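Long-range contacts in dual function macrocyclase-peptidase POPB (Galerina marginata, PDB 5N4B), which cleaves peptide bonds on the C-terminal side of prolyl residues and macrocyclises peptides in the biosynthesis of the amanitin toxins: residues G145-K150 and A159-H164; S170-R175 and D196-F201. The protein carries 1 engineered substitution. One frame throughout, in Å; residues are numbered along the deposited sequence.

Contact 1 of 2, residues G145-K150 and A159-H164; sequences GMVLCK and AYAVSH
G145 and S163 exchange two backbone hydrogen bonds, G145 N to S163 O and S163 N to G145 O, each 2.9 Å long, and K150 and A159 form the same kind of antiparallel pair at the end nearer the hairpin turn. There A159 N approaches K150 O from above the carbonyl plane, 39° out of it. Midway, A161 serves two neighbours: its O accepts the N-H of V147, while its own N gives an almost straight bond (177°) of 2.8 Å to L148 O. With V147 in a near-helical backbone conformation, this is a classic beta bulge. Weaker CA-H...O contacts fill the intervals, as from C149 CA to A159 O at 3.3 Å.

Side-chain packing involves mostly short branches. V147 straddles two partners, its CG2 3.9 Å from A161 CB and its CG1 3.8 Å from S163 OG. On the face bearing M146, C149, Y160 and V162, C149 CB meets Y160 CB at 4.1 Å. Y160 CG lies between its own N and carbonyl carbon (chi1 53°), which carries the ring away from G145-K150 and its hydroxyl to R175.

Polar ends are engaged beyond the hairpin: K150 NZ bonds to I206 O, and S163 OG to the main-chain O of the catalytic H699. Cohesion between the strands thus comes mainly from main-chain bonds, while the S163 hydroxyl connects this propeller hairpin to the peptidase domain.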
loop_
_atom_site.group_PDB
_atom_site.type_symbol
_atom_site.label_atom_id
_atom_site.label_comp_id
_atom_site.label_asym_id
_atom_site.label_seq_id
_atom_site.Cartn_x
_atom_site.Cartn_y
_atom_site.Cartn_z
ATOM N N GLY A 145 15.887 -6.080 6.281
ATOM C CA GLY A 145 15.412 -5.594 5.003
ATOM C C GLY A 145 15.546 -4.100 4.920
ATOM O O GLY A 145 15.407 -3.387 5.919
ATOM N N MET A 146 15.786 -3.617 3.715
ATOM C CA MET A 146 15.794 -2.195 3.443
ATOM C C MET A 146 14.376 -1.804 3.086
ATOM O O MET A 146 13.798 -2.343 2.141
ATOM C CB MET A 146 16.744 -1.854 2.310
ATOM C CG MET A 146 16.808 -0.345 2.065
ATOM S SD MET A 146 17.679 0.107 0.590
ATOM C CE MET A 146 16.459 -0.315 -0.643
ATOM N N VAL A 147 13.833 -0.880 3.836
ATOM C CA VAL A 147 12.440 -0.518 3.678
ATOM C C VAL A 147 12.228 0.834 3.014
ATOM O O VAL A 147 11.111 1.119 2.561
ATOM C CB VAL A 147 11.672 -0.593 5.006
ATOM C CG1 VAL A 147 11.709 -1.988 5.544
ATOM C CG2 VAL A 147 12.239 0.356 6.029
ATOM N N LEU A 148 13.243 1.665 2.911
ATOM C CA LEU A 148 13.158 2.959 2.255
ATOM C C LEU A 148 14.586 3.439 2.008
ATOM O O LEU A 148 15.477 3.132 2.792
ATOM C CB LEU A 148 12.440 3.988 3.180
ATOM C CG LEU A 148 11.992 5.267 2.565
ATOM C CD1 LEU A 148 10.896 4.949 1.578
ATOM C CD2 LEU A 148 11.434 6.182 3.658
ATOM N N CYS A 149 14.789 4.237 0.963
ATOM C CA CYS A 149 16.088 4.836 0.720
ATOM C C CYS A 149 15.970 6.145 -0.031
ATOM O O CYS A 149 14.955 6.442 -0.689
ATOM C CB CYS A 149 17.052 3.867 0.034
ATOM S SG CYS A 149 16.601 3.460 -1.655
ATOM N N LYS A 150 17.048 6.928 0.050
ATOM C CA LYS A 150 17.063 8.257 -0.575
ATOM C C LYS A 150 18.501 8.716 -0.741
ATOM O O LYS A 150 19.227 8.869 0.253
ATOM C CB LYS A 150 16.271 9.270 0.284
ATOM C CG LYS A 150 15.876 10.542 -0.467
ATOM C CD LYS A 150 14.698 10.211 -1.417
ATOM C CE LYS A 150 13.944 11.345 -1.933
ATOM N NZ LYS A 150 13.177 12.067 -0.849
ATOM N N ALA A 159 21.173 7.407 1.949
ATOM C CA ALA A 159 20.549 7.117 3.238
ATOM C C ALA A 159 19.587 5.952 3.063
ATOM O O ALA A 159 18.879 5.887 2.059
ATOM C CB ALA A 159 19.807 8.334 3.759
ATOM N N TYR A 160 19.589 5.013 3.999
ATOM C CA TYR A 160 18.784 3.820 3.839
ATOM C C TYR A 160 18.254 3.347 5.173
ATOM O O TYR A 160 19.005 3.285 6.152
ATOM C CB TYR A 160 19.534 2.696 3.138
ATOM C CG TYR A 160 20.859 2.313 3.729
ATOM C CD1 TYR A 160 21.990 3.082 3.474
ATOM C CD2 TYR A 160 21.051 1.119 4.426
ATOM C CE1 TYR A 160 23.245 2.722 3.951
ATOM C CE2 TYR A 160 22.331 0.745 4.893
ATOM C CZ TYR A 160 23.415 1.566 4.612
ATOM O OH TYR A 160 24.699 1.205 5.032
ATOM N N ALA A 161 16.978 3.037 5.211
ATOM C CA ALA A 161 16.270 2.608 6.404
ATOM C C ALA A 161 16.205 1.095 6.445
ATOM O O ALA A 161 15.792 0.459 5.458
ATOM C CB ALA A 161 14.849 3.186 6.419
ATOM N N VAL A 162 16.582 0.526 7.585
ATOM C CA VAL A 162 16.701 -0.916 7.759
ATOM C C VAL A 162 15.798 -1.353 8.898
ATOM O O VAL A 162 15.799 -0.750 9.967
ATOM C CB VAL A 162 18.153 -1.288 8.062
ATOM C CG1 VAL A 162 18.263 -2.790 8.280
ATOM C CG2 VAL A 162 19.059 -0.829 6.888
ATOM N N SER A 163 15.057 -2.415 8.660
ATOM C CA SER A 163 14.227 -3.089 9.654
ATOM C C SER A 163 14.762 -4.499 9.852
ATOM O O SER A 163 15.378 -5.078 8.949
ATOM C CB SER A 163 12.762 -3.171 9.244
ATOM O OG SER A 163 12.172 -1.888 9.327
ATOM N N HIS A 164 14.554 -5.048 11.043
ATOM C CA HIS A 164 14.923 -6.409 11.380
ATOM C C HIS A 164 13.720 -7.162 11.902
ATOM O O HIS A 164 12.802 -6.570 12.451
ATOM C CB HIS A 164 15.968 -6.394 12.496
ATOM C CG HIS A 164 17.241 -5.740 12.081
ATOM N ND1 HIS A 164 18.280 -6.449 11.529
ATOM C CD2 HIS A 164 17.620 -4.444 12.082
ATOM C CE1 HIS A 164 19.267 -5.621 11.241
ATOM N NE2 HIS A 164 18.882 -4.395 11.552
#

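Contact 2 of 2, residues S170-R175 and D196-F201; sequences STIYVR and DEVKWF
Y173 and E197 lie alongside each other and point the same way, and the Y173 hydroxyl donates a hydrogen bond of 2.7 Å from its OH to E197 OE2. The acceptor uses its anti lone pair, turned away from the other carboxylate oxygen. OE2 sits at the edge of the tyrosine ring, near its plane, although the carboxylate as a whole is rotated 60° from that ring. An extended E197 chain brings the acid this far, and on the way its CG packs 3.5 Å from T171 CG2.

The other branch of T171 is polar. Its OG1 binds two waters, one of which accepts from K199 NZ at 2.8 Å, a position the lysine reaches by turning about both its CG-CD and CD-CE bonds; the other, 3.0 Å from W200 N, accepts from that amide.

These strands are the outer pair of a four-stranded antiparallel propeller blade, joined by backbone bonds such as I172 N to V198 O (2.8 Å). W200 and F201 both face S170, a G1 beta bulge in which W200 has a positive phi and the chain turns a corner.

On the face bearing I172, V198 and F201, beyond the S170 hydroxyl, which bonds to S163, the packing is apolar. With I172 CG1 anti to the carbonyl carbon (chi1 -57°) and the chain extended beyond it, CD1 is carried over one face of the F201 ring, a CH-pi contact 3.7 Å from the centroid and 16° off the normal. I172 CB meanwhile rests 3.9 Å from V198 CB.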
loop_
_atom_site.group_PDB
_atom_site.type_symbol
_atom_site.label_atom_id
_atom_site.label_comp_id
_atom_site.label_asym_id
_atom_site.label_seq_id
_atom_site.Cartn_x
_atom_site.Cartn_y
_atom_site.Cartn_z
ATOM N N SER A 170 12.427 1.423 12.283
ATOM C CA SER A 170 13.570 1.281 11.399
ATOM C C SER A 170 14.719 2.163 11.855
ATOM O O SER A 170 14.556 3.086 12.657
ATOM C CB SER A 170 13.220 1.660 9.958
ATOM O OG SER A 170 12.144 0.858 9.485
ATOM N N THR A 171 15.907 1.870 11.348
ATOM C CA THR A 171 17.131 2.613 11.627
ATOM C C THR A 171 17.703 3.085 10.307
ATOM O O THR A 171 17.810 2.308 9.344
ATOM C CB THR A 171 18.157 1.742 12.376
ATOM O OG1 THR A 171 17.522 1.254 13.572
ATOM C CG2 THR A 171 19.388 2.505 12.678
ATOM N N ILE A 172 18.037 4.365 10.237
ATOM C CA ILE A 172 18.588 4.954 9.018
ATOM C C ILE A 172 20.092 4.986 9.159
ATOM O O ILE A 172 20.641 5.473 10.166
ATOM C CB ILE A 172 18.044 6.358 8.743
ATOM C CG1 ILE A 172 16.515 6.347 8.661
ATOM C CG2 ILE A 172 18.652 6.859 7.442
ATOM C CD1 ILE A 172 15.935 7.782 8.637
ATOM N N TYR A 173 20.760 4.472 8.133
ATOM C CA TYR A 173 22.200 4.488 7.958
ATOM C C TYR A 173 22.537 5.334 6.738
ATOM O O TYR A 173 21.666 5.647 5.915
ATOM C CB TYR A 173 22.775 3.050 7.789
ATOM C CG TYR A 173 22.507 2.197 8.990
ATOM C CD1 TYR A 173 23.330 2.268 10.096
ATOM C CD2 TYR A 173 21.408 1.369 9.042
ATOM C CE1 TYR A 173 23.072 1.499 11.188
ATOM C CE2 TYR A 173 21.139 0.597 10.155
ATOM C CZ TYR A 173 21.994 0.672 11.227
ATOM O OH TYR A 173 21.706 -0.077 12.366
ATOM N N VAL A 174 23.806 5.754 6.653
ATOM C CA VAL A 174 24.277 6.591 5.572
ATOM C C VAL A 174 25.606 6.048 5.082
ATOM O O VAL A 174 26.510 5.741 5.883
ATOM C CB VAL A 174 24.447 8.059 5.991
ATOM C CG1 VAL A 174 24.866 8.954 4.782
ATOM C CG2 VAL A 174 23.192 8.580 6.681
ATOM N N ARG A 175 25.739 5.986 3.774
ATOM C CA ARG A 175 27.004 5.591 3.166
ATOM C C ARG A 175 27.312 6.436 1.944
ATOM O O ARG A 175 26.432 6.967 1.276
ATOM C CB ARG A 175 27.066 4.092 2.776
ATOM C CG ARG A 175 26.136 3.761 1.608
ATOM C CD ARG A 175 25.889 2.274 1.442
ATOM N NE ARG A 175 27.122 1.529 1.334
ATOM C CZ ARG A 175 27.630 0.744 2.279
ATOM N NH1 ARG A 175 27.031 0.506 3.430
ATOM N NH2 ARG A 175 28.801 0.185 2.059
ATOM N N ASP A 196 27.057 6.961 11.511
ATOM C CA ASP A 196 25.719 7.499 11.760
ATOM C C ASP A 196 24.720 6.364 11.941
ATOM O O ASP A 196 24.664 5.458 11.120
ATOM C CB ASP A 196 25.259 8.307 10.555
ATOM C CG ASP A 196 26.156 9.503 10.233
ATOM O OD1 ASP A 196 27.393 9.392 10.358
ATOM O OD2 ASP A 196 25.612 10.552 9.793
ATOM N N GLU A 197 23.892 6.438 12.976
ATOM C CA GLU A 197 22.843 5.456 13.203
ATOM C C GLU A 197 21.621 6.189 13.735
ATOM O O GLU A 197 21.593 6.624 14.887
ATOM C CB GLU A 197 23.319 4.375 14.172
ATOM C CG GLU A 197 22.266 3.321 14.420
ATOM C CD GLU A 197 22.805 2.118 15.178
ATOM O OE1 GLU A 197 23.277 2.324 16.320
ATOM O OE2 GLU A 197 22.824 0.999 14.603
ATOM N N VAL A 198 20.619 6.352 12.899
ATOM C CA VAL A 198 19.468 7.180 13.210
ATOM C C VAL A 198 18.293 6.254 13.547
ATOM O O VAL A 198 17.613 5.733 12.652
ATOM C CB VAL A 198 19.176 8.128 12.044
ATOM C CG1 VAL A 198 17.963 8.955 12.309
ATOM C CG2 VAL A 198 20.379 9.016 11.783
ATOM N N LYS A 199 18.065 6.009 14.823
ATOM C CA LYS A 199 17.096 5.038 15.307
ATOM C C LYS A 199 15.713 5.664 15.456
ATOM O O LYS A 199 15.520 6.896 15.447
ATOM C CB LYS A 199 17.555 4.491 16.660
ATOM C CG LYS A 199 18.823 3.622 16.509
ATOM C CD LYS A 199 19.308 3.072 17.850
ATOM C CE LYS A 199 18.290 2.116 18.486
ATOM N NZ LYS A 199 18.058 0.823 17.785
ATOM N N TRP A 200 14.725 4.778 15.587
ATOM C CA TRP A 200 13.360 5.118 15.982
ATOM C C TRP A 200 12.559 5.768 14.867
ATOM O O TRP A 200 11.573 6.442 15.099
ATOM C CB TRP A 200 13.327 5.969 17.279
ATOM C CG TRP A 200 14.142 5.319 18.363
ATOM C CD1 TRP A 200 15.342 5.745 18.850
ATOM C CD2 TRP A 200 13.835 4.121 19.045
ATOM N NE1 TRP A 200 15.799 4.875 19.789
ATOM C CE2 TRP A 200 14.903 3.857 19.925
ATOM C CE3 TRP A 200 12.759 3.231 19.003
ATOM C CZ2 TRP A 200 14.907 2.759 20.792
ATOM C CZ3 TRP A 200 12.785 2.127 19.829
ATOM C CH2 TRP A 200 13.858 1.909 20.723
ATOM N N PHE A 201 12.962 5.514 13.619
ATOM C CA PHE A 201 12.358 6.107 12.440
ATOM C C PHE A 201 11.107 5.334 12.044
ATOM O O PHE A 201 11.119 4.091 11.938
ATOM C CB PHE A 201 13.388 6.060 11.302
ATOM C CG PHE A 201 12.847 6.369 9.912
ATOM C CD1 PHE A 201 12.220 7.546 9.653
ATOM C CD2 PHE A 201 13.026 5.485 8.868
ATOM C CE1 PHE A 201 11.718 7.824 8.370
ATOM C CE2 PHE A 201 12.569 5.766 7.594
ATOM C CZ PHE A 201 11.934 6.936 7.344
HETATM O O HOH W 1 10.150 2.325 9.972
HETATM O O HOH W 2 15.381 1.881 15.631
HETATM O O HOH W 3 19.301 -0.139 15.417
HETATM O O HOH W 4 25.498 4.884 8.775
#

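In the fold
From the N terminus, the chain enters one propeller blade through strand 144-151, and contact 1 closes the short hairpin to strand 157-164. Strand 170-176 follows, and contact 2 closes a longer excursion, containing helix 183-188, before the last strand of the blade, 198-201. The two contacts are in series, neither nested nor crossing, with centres about 8 Å apart. Between them lies the seam of strands 157-164 and 170-176, where V162 N meets T171 O and S163 OG meets S170 OG, each at 2.8 Å, both probable hydrogen bonds. F201 also reaches back to L148 and A161, so this one side chain of the last strand packs against the hairpin of contact 1.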